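Side-chain contacts in ADP-ribosylating toxin CARDS (Mycoplasma pneumoniae, PDB 4TLV), which transfers ADP-ribose from NAD(+) to multiple target proteins and causes vacuolation of mammalian cells, as the main virulence factor of its bacterium: residues Ile473-Leu477 with Lys478-Ile482; Val485-Asn488 with Gln489-Phe492; Pro368-Ala372 with Ile373-Arg377; Pro156-Pro159 with Gly160-His164. All blocks are in the same frame, centred on the assembly; numbering follows the deposited sequence.

Contact 1: Ile473-Leu477 with Lys478-Ile482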
loop_
_atom_site.group_PDB
_atom_site.type_symbol
_atom_site.label_atom_id
_atom_site.label_comp_id
_atom_site.label_asym_id
_atom_site.label_seq_id
_atom_site.Cartn_x
_atom_site.Cartn_y
_atom_site.Cartn_z
ATOM N N ILE A 473 9.629 8.742 10.615
ATOM C CA ILE A 473 9.905 9.620 9.492
ATOM C C ILE A 473 9.184 9.084 8.279
ATOM O O ILE A 473 9.361 7.922 7.907
ATOM C CB ILE A 473 11.433 9.717 9.214
ATOM C CG1 ILE A 473 12.166 10.061 10.519
ATOM C CG2 ILE A 473 11.690 10.738 8.120
ATOM C CD1 ILE A 473 13.635 10.456 10.371
ATOM N N PHE A 474 8.380 9.943 7.673
ATOM C CA PHE A 474 7.435 9.546 6.642
ATOM C C PHE A 474 7.529 10.409 5.409
ATOM O O PHE A 474 8.005 11.541 5.453
ATOM C CB PHE A 474 6.007 9.681 7.174
ATOM C CG PHE A 474 5.712 8.803 8.351
ATOM C CD1 PHE A 474 5.979 9.246 9.638
ATOM C CD2 PHE A 474 5.154 7.542 8.177
ATOM C CE1 PHE A 474 5.697 8.460 10.734
ATOM C CE2 PHE A 474 4.871 6.745 9.280
ATOM C CZ PHE A 474 5.140 7.220 10.565
ATOM N N TYR A 475 7.049 9.858 4.300
ATOM C CA TYR A 475 6.926 10.607 3.066
ATOM C C TYR A 475 5.460 10.594 2.667
ATOM O O TYR A 475 4.858 9.525 2.573
ATOM C CB TYR A 475 7.781 9.924 2.009
ATOM C CG TYR A 475 7.866 10.606 0.656
ATOM C CD1 TYR A 475 8.645 11.740 0.467
ATOM C CD2 TYR A 475 7.236 10.064 -0.448
ATOM C CE1 TYR A 475 8.761 12.338 -0.793
ATOM C CE2 TYR A 475 7.351 10.645 -1.705
ATOM C CZ TYR A 475 8.117 11.784 -1.874
ATOM O OH TYR A 475 8.226 12.337 -3.140
ATOM N N ASP A 476 4.875 11.773 2.476
ATOM C CA ASP A 476 3.467 11.864 2.083
ATOM C C ASP A 476 3.356 11.787 0.574
ATOM O O ASP A 476 3.737 12.720 -0.123
ATOM C CB ASP A 476 2.833 13.169 2.555
ATOM C CG ASP A 476 1.433 13.348 2.005
ATOM O OD1 ASP A 476 0.750 12.321 1.754
ATOM O OD2 ASP A 476 1.032 14.502 1.782
ATOM N N LEU A 477 2.831 10.677 0.064
ATOM C CA LEU A 477 2.741 10.493 -1.387
ATOM C C LEU A 477 1.809 11.492 -2.070
ATOM O O LEU A 477 1.916 11.704 -3.274
ATOM C CB LEU A 477 2.290 9.067 -1.708
ATOM C CG LEU A 477 3.319 7.981 -1.388
ATOM C CD1 LEU A 477 2.641 6.601 -1.426
ATOM C CD2 LEU A 477 4.535 8.043 -2.347
ATOM N N LYS A 478 0.863 12.073 -1.331
ATOM C CA LYS A 478 -0.035 13.046 -1.960
ATOM C C LYS A 478 0.696 14.322 -2.368
ATOM O O LYS A 478 0.405 14.901 -3.404
ATOM C CB LYS A 478 -1.205 13.428 -1.041
ATOM C CG LYS A 478 -2.275 12.366 -0.882
ATOM C CD LYS A 478 -3.386 12.841 0.083
ATOM C CE LYS A 478 -4.427 13.680 -0.626
ATOM N NZ LYS A 478 -5.573 14.029 0.281
ATOM N N THR A 479 1.629 14.759 -1.535
ATOM C CA THR A 479 2.225 16.087 -1.672
ATOM C C THR A 479 3.747 16.084 -1.812
ATOM O O THR A 479 4.328 17.136 -2.028
ATOM C CB THR A 479 1.893 16.979 -0.463
ATOM O OG1 THR A 479 2.457 16.403 0.722
ATOM C CG2 THR A 479 0.367 17.145 -0.284
ATOM N N SER A 480 4.372 14.915 -1.678
ATOM C CA SER A 480 5.835 14.765 -1.714
ATOM C C SER A 480 6.574 15.443 -0.557
ATOM O O SER A 480 7.758 15.754 -0.681
ATOM C CB SER A 480 6.419 15.261 -3.055
ATOM O OG SER A 480 5.884 14.548 -4.162
ATOM N N LYS A 481 5.894 15.673 0.564
ATOM C CA LYS A 481 6.566 16.235 1.735
ATOM C C LYS A 481 7.167 15.126 2.609
ATOM O O LYS A 481 6.733 13.961 2.560
ATOM C CB LYS A 481 5.611 17.135 2.541
ATOM C CG LYS A 481 5.060 18.328 1.754
ATOM C CD LYS A 481 4.458 19.385 2.676
ATOM C CE LYS A 481 3.197 18.863 3.348
ATOM N NZ LYS A 481 2.142 18.654 2.320
ATOM N N ILE A 482 8.203 15.471 3.364
ATOM C CA ILE A 482 8.814 14.542 4.301
ATOM C C ILE A 482 8.558 15.068 5.704
ATOM O O ILE A 482 8.774 16.252 5.966
ATOM C CB ILE A 482 10.327 14.414 4.054
ATOM C CG1 ILE A 482 10.558 13.607 2.769
ATOM C CG2 ILE A 482 11.030 13.717 5.221
ATOM C CD1 ILE A 482 11.994 13.643 2.256
#
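K478 begins the return half of a beta hairpin in the D3 beta-trefoil domain, and its backbone N-H bonds to the side chain of D476, which ends strand 473-476. K478 N lies 3.1 Å from D476 OD1 and approaches it from above the carboxylate plane, while the lysine side chain passes the same oxygen at CB before its amine departs. T479 takes the second oxygen: T479 OG1 donates to D476 OD2 over 2.6 Å, on the anti side and 34° out of the plane. With CG opposite the backbone N (chi1 173°), the carboxylate of D476 is swung over the turn, where one bond to each oxygen restrains its rotation.

D476 O accepts twice, from T479 N at 3.3 Å, well above the carbonyl plane, and, nearly end-on, from S480 N at 2.8 Å. The hydroxyl of S480 lies at a long distance from that of Y475; its stronger partner is Y549, that of Y475 is the W526 carbonyl, and R126 of the mART domain bonds to both hydroxyls.

K481 O accepts from D476 N at 2.9 Å. K481 NZ donates to T479 OG1 at 2.8 Å and to the carbonyls of E518 and M516. D476 OD2 is 4.3 Å from K481 NZ, too far for a salt bridge, though the charge may still favour an ionised carboxylate. Across the non-hydrogen-bonded pair, I482 sets CG1 at the edge of the Y475 ring, near its plane, 3.5 Å from Y475 CD1.

Contact 2: Val485-Asn488 with Gln489-Phe492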
loop_
_atom_site.group_PDB
_atom_site.type_symbol
_atom_site.label_atom_id
_atom_site.label_comp_id
_atom_site.label_asym_id
_atom_site.label_seq_id
_atom_site.Cartn_x
_atom_site.Cartn_y
_atom_site.Cartn_z
ATOM N N VAL A 485 7.382 12.605 12.973
ATOM C CA VAL A 485 6.316 12.632 13.967
ATOM C C VAL A 485 6.931 12.539 15.356
ATOM O O VAL A 485 7.419 11.493 15.757
ATOM C CB VAL A 485 5.301 11.480 13.778
ATOM C CG1 VAL A 485 4.222 11.519 14.865
ATOM C CG2 VAL A 485 4.662 11.549 12.380
ATOM N N GLN A 486 6.931 13.662 16.066
ATOM C CA GLN A 486 7.413 13.695 17.438
ATOM C C GLN A 486 6.392 12.989 18.319
ATOM O O GLN A 486 6.732 12.177 19.173
ATOM C CB GLN A 486 7.577 15.143 17.898
ATOM C CG GLN A 486 8.004 15.290 19.342
ATOM C CD GLN A 486 8.228 16.748 19.722
ATOM O OE1 GLN A 486 7.279 17.509 19.917
ATOM N NE2 GLN A 486 9.489 17.143 19.815
ATOM N N ASP A 487 5.130 13.328 18.100
ATOM C CA ASP A 487 4.022 12.598 18.691
ATOM C C ASP A 487 2.757 12.968 17.937
ATOM O O ASP A 487 2.804 13.698 16.945
ATOM C CB ASP A 487 3.885 12.878 20.195
ATOM C CG ASP A 487 3.643 14.350 20.511
ATOM O OD1 ASP A 487 2.966 15.055 19.735
ATOM O OD2 ASP A 487 4.126 14.801 21.572
ATOM N N ASN A 488 1.623 12.471 18.401
ATOM C CA ASN A 488 0.379 12.670 17.664
ATOM C C ASN A 488 -0.046 14.130 17.472
ATOM O O ASN A 488 -0.801 14.427 16.556
ATOM C CB ASN A 488 -0.756 11.847 18.284
ATOM C CG ASN A 488 -0.604 10.352 18.016
ATOM O OD1 ASN A 488 0.202 10.016 17.035
ATOM N ND2 ASN A 488 -1.212 9.518 18.687
ATOM N N GLN A 489 0.438 15.040 18.316
ATOM C CA GLN A 489 0.072 16.453 18.193
ATOM C C GLN A 489 1.212 17.346 17.691
ATOM O O GLN A 489 1.059 18.559 17.630
ATOM C CB GLN A 489 -0.446 17.010 19.529
ATOM C CG GLN A 489 -1.840 16.526 19.916
ATOM C CD GLN A 489 -1.842 15.091 20.376
ATOM O OE1 GLN A 489 -2.633 14.276 19.903
ATOM N NE2 GLN A 489 -0.948 14.769 21.310
ATOM N N ASN A 490 2.353 16.754 17.350
ATOM C CA ASN A 490 3.510 17.543 16.953
ATOM C C ASN A 490 4.228 16.890 15.776
ATOM O O ASN A 490 4.913 15.890 15.950
ATOM C CB ASN A 490 4.462 17.700 18.138
ATOM C CG ASN A 490 3.869 18.559 19.251
ATOM O OD1 ASN A 490 3.834 19.783 19.146
ATOM N ND2 ASN A 490 3.384 17.915 20.312
ATOM N N VAL A 491 4.054 17.469 14.589
ATOM C CA VAL A 491 4.623 16.924 13.355
ATOM C C VAL A 491 5.455 18.000 12.655
ATOM O O VAL A 491 5.003 19.139 12.507
ATOM C CB VAL A 491 3.499 16.414 12.421
ATOM C CG1 VAL A 491 4.069 15.936 11.075
ATOM C CG2 VAL A 491 2.715 15.277 13.098
ATOM N N PHE A 492 6.672 17.639 12.232
ATOM C CA PHE A 492 7.601 18.594 11.623
ATOM C C PHE A 492 8.020 18.162 10.225
ATOM O O PHE A 492 8.326 16.987 10.013
ATOM C CB PHE A 492 8.854 18.736 12.496
ATOM C CG PHE A 492 8.558 19.215 13.890
ATOM C CD1 PHE A 492 8.111 18.329 14.860
ATOM C CD2 PHE A 492 8.711 20.548 14.224
ATOM C CE1 PHE A 492 7.843 18.764 16.142
ATOM C CE2 PHE A 492 8.428 20.993 15.505
ATOM C CZ PHE A 492 7.988 20.102 16.460
#
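N490 lies beside two side chains of the preceding segment, Q486 and D487, all three pointing the same way. N490 ND2 donates to D487 OD1 at 2.9 Å on the syn side of the carboxylate, with a weak second bond to OD2, and the amide and carboxylate planes stand 57° apart. OD1 of N490 turns to K513 instead.

Q489, next in line, gives its backbone N to D487 OD1 at 2.9 Å from the anti side, so one oxygen is held by two donors from its two sides. Its own side chain bends back at chi2 (74°), laying Q489 OE1 3.5 Å from N488 CB.

A type I beta turn runs from D487 to N490, closed by N490 N bonding to D487 O at 3.1 Å, at the tip of the hairpin that leads into strand 490-495 of the D3 beta-trefoil. A classic beta bulge adjoins it: Q486 and D487 both face N490, whose O accepts from Q486 N at 3.0 Å and weakly from D487 N.

The extended Q486 side chain runs alongside N490. Q486 OE1 comes 3.3 Å from N490 CB and also meets the edge of the F492 ring, near its plane, 4.0 Å from F492 CE1.

Contact 3: Pro368-Ala372 with Ile373-Arg377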
loop_
_atom_site.group_PDB
_atom_site.type_symbol
_atom_site.label_atom_id
_atom_site.label_comp_id
_atom_site.label_asym_id
_atom_site.label_seq_id
_atom_site.Cartn_x
_atom_site.Cartn_y
_atom_site.Cartn_z
ATOM N N PRO A 368 -14.387 -14.791 6.466
ATOM C CA PRO A 368 -15.673 -15.259 7.000
ATOM C C PRO A 368 -15.488 -16.677 7.512
ATOM O O PRO A 368 -14.807 -17.446 6.857
ATOM C CB PRO A 368 -16.602 -15.268 5.773
ATOM C CG PRO A 368 -15.794 -14.779 4.618
ATOM C CD PRO A 368 -14.354 -14.772 4.997
ATOM N N GLN A 369 -16.051 -17.009 8.664
ATOM C CA GLN A 369 -15.837 -18.333 9.248
ATOM C C GLN A 369 -17.075 -19.237 9.166
ATOM O O GLN A 369 -16.975 -20.452 9.319
ATOM C CB GLN A 369 -15.365 -18.211 10.701
ATOM C CG GLN A 369 -14.020 -17.496 10.832
ATOM C CD GLN A 369 -12.894 -18.237 10.154
ATOM O OE1 GLN A 369 -12.341 -17.785 9.140
ATOM N NE2 GLN A 369 -12.548 -19.392 10.700
ATOM N N ASP A 370 -18.232 -18.639 8.917
ATOM C CA ASP A 370 -19.487 -19.380 8.844
ATOM C C ASP A 370 -20.072 -19.227 7.451
ATOM O O ASP A 370 -19.725 -18.297 6.722
ATOM C CB ASP A 370 -20.476 -18.887 9.907
ATOM C CG ASP A 370 -20.801 -17.401 9.769
ATOM O OD1 ASP A 370 -20.025 -16.687 9.110
ATOM O OD2 ASP A 370 -21.826 -16.942 10.313
ATOM N N ILE A 371 -20.953 -20.142 7.067
ATOM C CA ILE A 371 -21.494 -20.112 5.711
ATOM C C ILE A 371 -22.511 -18.970 5.556
ATOM O O ILE A 371 -22.795 -18.527 4.442
ATOM C CB ILE A 371 -22.085 -21.487 5.302
ATOM C CG1 ILE A 371 -22.385 -21.530 3.803
ATOM C CG2 ILE A 371 -23.312 -21.809 6.123
ATOM C CD1 ILE A 371 -22.576 -22.953 3.264
ATOM N N ALA A 372 -23.030 -18.482 6.678
ATOM C CA ALA A 372 -23.944 -17.339 6.668
ATOM C C ALA A 372 -23.197 -16.006 6.494
ATOM O O ALA A 372 -23.812 -14.942 6.427
ATOM C CB ALA A 372 -24.763 -17.307 7.947
ATOM N N ILE A 373 -21.870 -16.076 6.450
ATOM C CA ILE A 373 -21.034 -14.899 6.245
ATOM C C ILE A 373 -21.362 -13.792 7.241
ATOM O O ILE A 373 -21.722 -12.685 6.846
ATOM C CB ILE A 373 -21.178 -14.370 4.806
ATOM C CG1 ILE A 373 -21.224 -15.537 3.808
ATOM C CG2 ILE A 373 -20.025 -13.415 4.464
ATOM C CD1 ILE A 373 -19.880 -16.279 3.661
ATOM N N THR A 374 -21.252 -14.090 8.536
ATOM C CA THR A 374 -21.527 -13.090 9.564
ATOM C C THR A 374 -20.461 -13.019 10.635
ATOM O O THR A 374 -20.487 -12.108 11.452
ATOM C CB THR A 374 -22.820 -13.384 10.336
ATOM O OG1 THR A 374 -22.698 -14.670 10.961
ATOM C CG2 THR A 374 -24.018 -13.349 9.419
ATOM N N GLN A 375 -19.575 -14.008 10.672
ATOM C CA GLN A 375 -18.520 -14.061 11.690
ATOM C C GLN A 375 -17.154 -14.070 11.005
ATOM O O GLN A 375 -16.895 -14.892 10.135
ATOM C CB GLN A 375 -18.676 -15.312 12.558
ATOM C CG GLN A 375 -20.017 -15.371 13.278
ATOM C CD GLN A 375 -20.404 -16.778 13.694
ATOM O OE1 GLN A 375 -19.617 -17.713 13.574
ATOM N NE2 GLN A 375 -21.634 -16.934 14.177
ATOM N N PHE A 376 -16.281 -13.163 11.419
ATOM C CA PHE A 376 -15.034 -12.945 10.698
ATOM C C PHE A 376 -13.809 -13.026 11.601
ATOM O O PHE A 376 -13.720 -12.332 12.606
ATOM C CB PHE A 376 -15.089 -11.577 9.999
ATOM C CG PHE A 376 -16.112 -11.500 8.900
ATOM C CD1 PHE A 376 -17.457 -11.355 9.192
ATOM C CD2 PHE A 376 -15.722 -11.554 7.569
ATOM C CE1 PHE A 376 -18.409 -11.286 8.170
ATOM C CE2 PHE A 376 -16.663 -11.488 6.554
ATOM C CZ PHE A 376 -18.003 -11.357 6.854
ATOM N N ARG A 377 -12.868 -13.876 11.213
ATOM C CA ARG A 377 -11.581 -13.959 11.874
ATOM C C ARG A 377 -10.701 -12.838 11.349
ATOM O O ARG A 377 -10.664 -12.569 10.152
ATOM C CB ARG A 377 -10.939 -15.315 11.602
ATOM C CG ARG A 377 -9.432 -15.409 11.950
ATOM C CD ARG A 377 -8.962 -16.871 11.803
ATOM N NE ARG A 377 -9.574 -17.727 12.824
ATOM C CZ ARG A 377 -9.885 -19.015 12.660
ATOM N NH1 ARG A 377 -9.667 -19.633 11.502
ATOM N NH2 ARG A 377 -10.418 -19.687 13.663
#
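The F376 ring has P368 over one face: P368 CA sits 4.2 Å from the ring centroid and 28° off its normal, a CH-pi contact, with the pyrrolidine CB and CG reaching CE2. The second flat group, the R377 guanidinium, carries the side-chain amide of Q369 over one face, the two planes 48° apart. Which amide atom faces the arginine is doubtful, but R377 NE forms a salt bridge with E417 of strand 415-421.

These pairs flank the end of a beta hairpin in the D2 beta-trefoil domain, formed by strands 364-368 and 375-380. P368 and F376 make a non-hydrogen-bonded pair, and Q369 N donates to Q375 O at 2.7 Å. Beyond them a type I beta turn runs from D370 to I373, with I373 N bonding to D370 O at 3.1 Å.

D370 does most of the polar work. Its CG sits between the backbone N and the carbonyl carbon (chi1 59°), which points the carboxylate back across the loop. D370 OD1 receives T374 N on its syn lone pair at 2.9 Å and Q375 N from above the plane at 3.1 Å. D370 OD2 uses its own syn lone pair for T374 OG1 at 2.5 Å, the two side chains crossing at about a right angle. Three bonds, shared between both oxygens, fix the rotation of the carboxylate.

Away from the carboxylate, P368 and I373 also touch R174 and T172, respectively, of strand 168-181 in the mART domain. There the I373 side chain folds so that I373 CD1 lies 4.0 Å from P368 CB.

Contact 4: Pro156-Pro159 with Gly160-His164. With ACT (acetate ion), chain M.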
loop_
_atom_site.group_PDB
_atom_site.type_symbol
_atom_site.label_atom_id
_atom_site.label_comp_id
_atom_site.label_asym_id
_atom_site.label_seq_id
_atom_site.Cartn_x
_atom_site.Cartn_y
_atom_site.Cartn_z
ATOM N N PRO A 156 -22.321 -12.192 -0.801
ATOM C CA PRO A 156 -22.797 -11.075 0.022
ATOM C C PRO A 156 -22.537 -11.309 1.513
ATOM O O PRO A 156 -22.622 -12.441 1.991
ATOM C CB PRO A 156 -24.313 -11.042 -0.238
ATOM C CG PRO A 156 -24.659 -12.384 -0.832
ATOM C CD PRO A 156 -23.409 -12.933 -1.473
ATOM N N VAL A 157 -22.259 -10.233 2.235
ATOM C CA VAL A 157 -22.149 -10.267 3.689
ATOM C C VAL A 157 -23.546 -10.273 4.340
ATOM O O VAL A 157 -24.397 -9.464 3.994
ATOM C CB VAL A 157 -21.344 -9.056 4.188
ATOM C CG1 VAL A 157 -21.271 -9.033 5.726
ATOM C CG2 VAL A 157 -19.920 -9.081 3.574
ATOM N N GLU A 158 -23.769 -11.177 5.292
ATOM C CA GLU A 158 -25.070 -11.267 5.973
ATOM C C GLU A 158 -26.280 -11.195 5.018
ATOM O O GLU A 158 -27.144 -10.342 5.184
ATOM C CB GLU A 158 -25.213 -10.159 7.036
ATOM C CG GLU A 158 -26.264 -10.489 8.111
ATOM C CD GLU A 158 -26.789 -9.284 8.875
ATOM O OE1 GLU A 158 -26.507 -8.128 8.484
ATOM O OE2 GLU A 158 -27.513 -9.503 9.871
ATOM N N PRO A 159 -26.354 -12.091 4.025
ATOM C CA PRO A 159 -27.421 -11.963 3.018
ATOM C C PRO A 159 -28.832 -12.042 3.611
ATOM O O PRO A 159 -29.059 -12.723 4.612
ATOM C CB PRO A 159 -27.176 -13.169 2.103
ATOM C CG PRO A 159 -26.492 -14.151 2.962
ATOM C CD PRO A 159 -25.576 -13.322 3.837
ATOM N N GLY A 160 -29.774 -11.350 2.980
ATOM C CA GLY A 160 -31.144 -11.353 3.433
ATOM C C GLY A 160 -31.370 -10.356 4.558
ATOM O O GLY A 160 -32.512 -10.046 4.884
ATOM N N HIS A 161 -30.291 -9.853 5.158
ATOM C CA HIS A 161 -30.435 -8.973 6.322
ATOM C C HIS A 161 -29.668 -7.645 6.222
ATOM O O HIS A 161 -30.176 -6.597 6.614
ATOM C CB HIS A 161 -30.018 -9.712 7.594
ATOM C CG HIS A 161 -30.796 -10.970 7.846
ATOM N ND1 HIS A 161 -32.077 -10.964 8.349
ATOM C CD2 HIS A 161 -30.467 -12.272 7.661
ATOM C CE1 HIS A 161 -32.509 -12.210 8.464
ATOM N NE2 HIS A 161 -31.549 -13.020 8.060
ATOM N N ALA A 162 -28.438 -7.687 5.728
ATOM C CA ALA A 162 -27.628 -6.461 5.673
ATOM C C ALA A 162 -28.332 -5.408 4.835
ATOM O O ALA A 162 -28.857 -5.720 3.769
ATOM C CB ALA A 162 -26.247 -6.762 5.087
ATOM N N HIS A 163 -28.336 -4.159 5.295
ATOM C CA HIS A 163 -28.871 -3.086 4.462
ATOM C C HIS A 163 -27.895 -2.809 3.329
ATOM O O HIS A 163 -26.713 -3.148 3.421
ATOM C CB HIS A 163 -29.155 -1.820 5.273
ATOM C CG HIS A 163 -27.933 -1.012 5.591
ATOM N ND1 HIS A 163 -27.086 -1.318 6.635
ATOM C CD2 HIS A 163 -27.430 0.107 5.015
ATOM C CE1 HIS A 163 -26.108 -0.427 6.683
ATOM N NE2 HIS A 163 -26.293 0.446 5.710
ATOM N N HIS A 164 -28.396 -2.225 2.251
ATOM C CA HIS A 164 -27.593 -1.999 1.048
ATOM C C HIS A 164 -27.160 -0.535 0.966
ATOM O O HIS A 164 -27.959 0.323 0.619
ATOM C CB HIS A 164 -28.419 -2.351 -0.185
ATOM C CG HIS A 164 -28.960 -3.744 -0.165
ATOM N ND1 HIS A 164 -30.085 -4.114 -0.872
ATOM C CD2 HIS A 164 -28.539 -4.855 0.482
ATOM C CE1 HIS A 164 -30.328 -5.398 -0.670
ATOM N NE2 HIS A 164 -29.407 -5.872 0.150
HETATM C C ACT M . -26.009 -4.253 8.380
HETATM O O ACT M . -24.994 -3.774 7.819
HETATM O OXT ACT M . -27.113 -3.731 8.096
HETATM C CH3 ACT M . -25.914 -5.400 9.341
#
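E158 lays its carboxylate across the CB of H161, with E158 OE2 3.4 Å from that carbon. The two side chains cross at about a right angle, yet the planes of carboxylate and imidazole differ by just 33°. The long arm of the glutamate is extended, with CG turned away from the backbone N (chi1 -159°), and on its way CB also packs against A162 CB.

The backbone holds the two ends together. E158 O accepts from H161 N at 3.2 Å and from A162 N at 3.0 Å, the latter the straighter bond. P159 and G160 occupy the middle of this turn with angles that fit a type II beta turn; G160, at a positive phi of 83°, has no side chain to press on the P159 carbonyl. A162 CB rests 3.5 Å from V157 O. The loop joins strands 146-156 and 168-181 of the mART domain.

At its far end H163 binds an acetate, probably from the crystallisation liquor. Acetate OXT is held by H163 N at 3.1 Å and, in the ring plane, by H163 ND1 at 2.8 Å; A429 N also donates to the ion. H163 NE2 bonds to E273 of the KELED trafficking motif. Acceptors at both ring nitrogens are consistent with a protonated, cationic H163, and D423 close to E158 OE2 may raise the affinity of one of these carboxylates for a proton.

Contacts 1 and 2 are successive turns of one D3 sheet, sharing strand 481-485; contact 1 pairs it with 473-476 and contact 2 leads from it into 490-495. They touch where F474 CE1 meets V485 CG2 at 3.6 Å. Contact 1 is buried, and contact 2 is only partly so. Contact 3, on the D2 surface, and the partly buried contact 4 of the mART domain meet across a domain boundary, where E158 N probably bonds to I373 O at 3.0 Å. Their centres are about 12 Å apart, whereas those of contacts 1 and 3 lie about 38 Å apart. An aspartate carboxylate organises each of contacts 1, 2 and 3; in contact 4 the backbone carbonyl of a glutamate does so.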